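Putative translation initiation inhibitor (Salmonella typhimurium, PDB 3GTZ) is of unknown function but belongs to the RutC (YjgF-like) family and has been named a putative translation initiation inhibitor. Local coordinates at residues V29-A35 and N103-E109. Numbering follows the deposited sequence.
Sequences VPENLDA and NPKYKVE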
loop_
_atom_site.group_PDB
_atom_site.type_symbol
_atom_site.label_atom_id
_atom_site.label_comp_id
_atom_site.label_asym_id
_atom_site.label_seq_id
_atom_site.Cartn_x
_atom_site.Cartn_y
_atom_site.Cartn_z
ATOM N N VAL A 29 -9.392 3.707 -11.052
ATOM C CA VAL A 29 -10.657 3.055 -10.851
ATOM C C VAL A 29 -11.402 3.008 -12.181
ATOM O O VAL A 29 -11.157 3.847 -13.059
ATOM C CB VAL A 29 -11.487 3.778 -9.762
ATOM C CG1 VAL A 29 -10.611 4.094 -8.561
ATOM C CG2 VAL A 29 -12.086 5.053 -10.309
ATOM N N PRO A 30 -12.288 2.012 -12.355
ATOM C CA PRO A 30 -12.972 1.857 -13.645
ATOM C C PRO A 30 -13.929 2.999 -14.064
ATOM O O PRO A 30 -14.491 3.697 -13.221
ATOM C CB PRO A 30 -13.718 0.533 -13.474
ATOM C CG PRO A 30 -13.053 -0.146 -12.326
ATOM C CD PRO A 30 -12.665 0.945 -11.423
ATOM N N GLU A 31 -14.084 3.182 -15.379
ATOM C CA GLU A 31 -15.021 4.172 -15.923
ATOM C C GLU A 31 -16.378 3.535 -16.246
ATOM O O GLU A 31 -17.407 4.055 -15.860
ATOM C CB GLU A 31 -14.439 4.846 -17.168
ATOM C CG GLU A 31 -13.678 6.153 -16.859
ATOM C CD GLU A 31 -12.700 6.588 -17.988
ATOM O OE1 GLU A 31 -12.611 5.873 -19.029
ATOM O OE2 GLU A 31 -12.021 7.642 -17.808
ATOM N N ASN A 32 -16.363 2.408 -16.956
ATOM C CA ASN A 32 -17.586 1.710 -17.358
ATOM C C ASN A 32 -17.972 0.691 -16.296
ATOM O O ASN A 32 -17.349 -0.360 -16.167
ATOM C CB ASN A 32 -17.368 1.025 -18.715
ATOM C CG ASN A 32 -18.687 0.532 -19.385
ATOM O OD1 ASN A 32 -19.811 0.655 -18.845
ATOM N ND2 ASN A 32 -18.527 -0.028 -20.596
ATOM N N LEU A 33 -19.015 1.012 -15.548
ATOM C CA LEU A 33 -19.414 0.223 -14.389
ATOM C C LEU A 33 -20.070 -1.092 -14.776
ATOM O O LEU A 33 -19.977 -2.070 -14.016
ATOM C CB LEU A 33 -20.332 1.037 -13.453
ATOM C CG LEU A 33 -19.765 2.299 -12.769
ATOM C CD1 LEU A 33 -20.883 3.031 -11.949
ATOM C CD2 LEU A 33 -18.511 2.011 -11.906
ATOM N N ASP A 34 -20.699 -1.140 -15.948
ATOM C CA ASP A 34 -21.285 -2.397 -16.467
ATOM C C ASP A 34 -20.293 -3.299 -17.253
ATOM O O ASP A 34 -20.622 -4.428 -17.636
ATOM C CB ASP A 34 -22.508 -2.072 -17.331
ATOM C CG ASP A 34 -23.512 -1.181 -16.595
ATOM O OD1 ASP A 34 -23.816 -1.471 -15.391
ATOM O OD2 ASP A 34 -23.979 -0.186 -17.212
ATOM N N ALA A 35 -19.074 -2.822 -17.489
ATOM C CA ALA A 35 -18.093 -3.642 -18.174
ATOM C C ALA A 35 -17.618 -4.760 -17.256
ATOM O O ALA A 35 -17.635 -4.611 -16.034
ATOM C CB ALA A 35 -16.932 -2.794 -18.628
ATOM N N ASN A 103 -17.322 0.616 -4.656
ATOM C CA ASN A 103 -18.479 0.553 -5.554
ATOM C C ASN A 103 -18.687 -0.899 -5.921
ATOM O O ASN A 103 -17.736 -1.560 -6.301
ATOM C CB ASN A 103 -18.237 1.409 -6.804
ATOM C CG ASN A 103 -19.527 1.679 -7.631
ATOM O OD1 ASN A 103 -20.273 0.756 -8.002
ATOM N ND2 ASN A 103 -19.748 2.949 -7.961
ATOM N N PRO A 104 -19.920 -1.417 -5.777
ATOM C CA PRO A 104 -20.135 -2.853 -6.025
ATOM C C PRO A 104 -20.101 -3.283 -7.513
ATOM O O PRO A 104 -20.086 -4.480 -7.806
ATOM C CB PRO A 104 -21.509 -3.130 -5.387
ATOM C CG PRO A 104 -22.202 -1.793 -5.342
ATOM C CD PRO A 104 -21.149 -0.727 -5.333
ATOM N N LYS A 105 -20.090 -2.304 -8.411
ATOM C CA LYS A 105 -19.878 -2.515 -9.832
ATOM C C LYS A 105 -18.385 -2.550 -10.254
ATOM O O LYS A 105 -18.093 -2.791 -11.444
ATOM C CB LYS A 105 -20.553 -1.381 -10.605
ATOM C CG LYS A 105 -21.761 -1.789 -11.406
ATOM C CD LYS A 105 -23.079 -1.452 -10.743
ATOM C CE LYS A 105 -24.239 -1.636 -11.749
ATOM N NZ LYS A 105 -24.042 -0.791 -12.994
ATOM N N TYR A 106 -17.452 -2.273 -9.326
ATOM C CA TYR A 106 -16.016 -2.281 -9.647
ATOM C C TYR A 106 -15.495 -3.689 -9.587
ATOM O O TYR A 106 -15.562 -4.311 -8.529
ATOM C CB TYR A 106 -15.184 -1.488 -8.630
ATOM C CG TYR A 106 -15.301 0.014 -8.637
ATOM C CD1 TYR A 106 -15.872 0.707 -9.700
ATOM C CD2 TYR A 106 -14.809 0.751 -7.561
ATOM C CE1 TYR A 106 -15.967 2.106 -9.678
ATOM C CE2 TYR A 106 -14.901 2.143 -7.526
ATOM C CZ TYR A 106 -15.474 2.815 -8.583
ATOM O OH TYR A 106 -15.549 4.192 -8.559
ATOM N N LYS A 107 -14.932 -4.200 -10.678
ATOM C CA LYS A 107 -14.341 -5.539 -10.597
ATOM C C LYS A 107 -12.861 -5.400 -10.197
ATOM O O LYS A 107 -12.270 -6.313 -9.653
ATOM C CB LYS A 107 -14.530 -6.388 -11.890
ATOM C CG LYS A 107 -15.776 -6.102 -12.765
ATOM C CD LYS A 107 -17.096 -6.401 -12.152
ATOM C CE LYS A 107 -18.285 -6.199 -13.155
ATOM N NZ LYS A 107 -18.867 -4.788 -13.371
ATOM N N VAL A 108 -12.286 -4.230 -10.436
ATOM C CA VAL A 108 -10.841 -4.015 -10.270
ATOM C C VAL A 108 -10.561 -2.572 -9.843
ATOM O O VAL A 108 -11.355 -1.665 -10.107
ATOM C CB VAL A 108 -10.083 -4.343 -11.567
ATOM C CG1 VAL A 108 -10.625 -3.530 -12.715
ATOM C CG2 VAL A 108 -8.631 -4.094 -11.413
ATOM N N GLU A 109 -9.430 -2.387 -9.170
ATOM C CA GLU A 109 -8.900 -1.075 -8.839
ATOM C C GLU A 109 -7.365 -1.222 -8.790
ATOM O O GLU A 109 -6.857 -2.314 -8.495
ATOM C CB GLU A 109 -9.489 -0.695 -7.503
ATOM C CG GLU A 109 -9.206 0.643 -6.956
ATOM C CD GLU A 109 -10.147 0.945 -5.771
ATOM O OE1 GLU A 109 -9.638 1.341 -4.688
ATOM O OE2 GLU A 109 -11.382 0.732 -5.920
#
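V29 lies across from E109 and L33 from K105, their CA atoms 4.9 and 5.3 Å apart, so the two chains run antiparallel, with type I turns at N32 to A35 and N103 to Y106. The ring of Y106 is the broad apolar surface between them. P30 sets its CD over one face, 3.9 Å from the ring centroid and 22° off the normal, a CH-pi contact suited to a proline, whose CD carries hydrogens polarised by the adjacent nitrogen. The opposite face rests on CB of N103, so the ring is sandwiched, while CD2 of L33 reaches its edge, 3.4 Å from Y106 CE1. In L33, chi1 of -64° carries CG beside the backbone N; CD1 runs on extended (chi2 176°) toward N103 ND2, which turns CD2 to the ring edge. L33 CB packs against K105 CB.

Long, flexible lysines suit the polar end. The chain of K105 bends at chi2 and chi4 to bring NZ to OD1 of D34 in a salt bridge, on the syn side but somewhat out of the carboxylate plane; the modelled 2.5 Å between NZ and OD1 is unusually short, its exact value doubtful. K107 NZ donates to A35 O at 2.9 Å and also to K105 O, tying one turn to the other through backbone carbonyls. N103 steadies its own turn: its OD1 accepts from K105 N in an Asx turn, the N-H meeting a lone pair in the carbonyl plane.

Thus the loop joining strand 23-28 to helix 37-54 packs against the chain entering strand 108-115. Q40 of that helix hydrogen-bonds to N32 O, K105 O and K107 N, linking both segments, and V108 packs between helix 37-54 and strand 62-69.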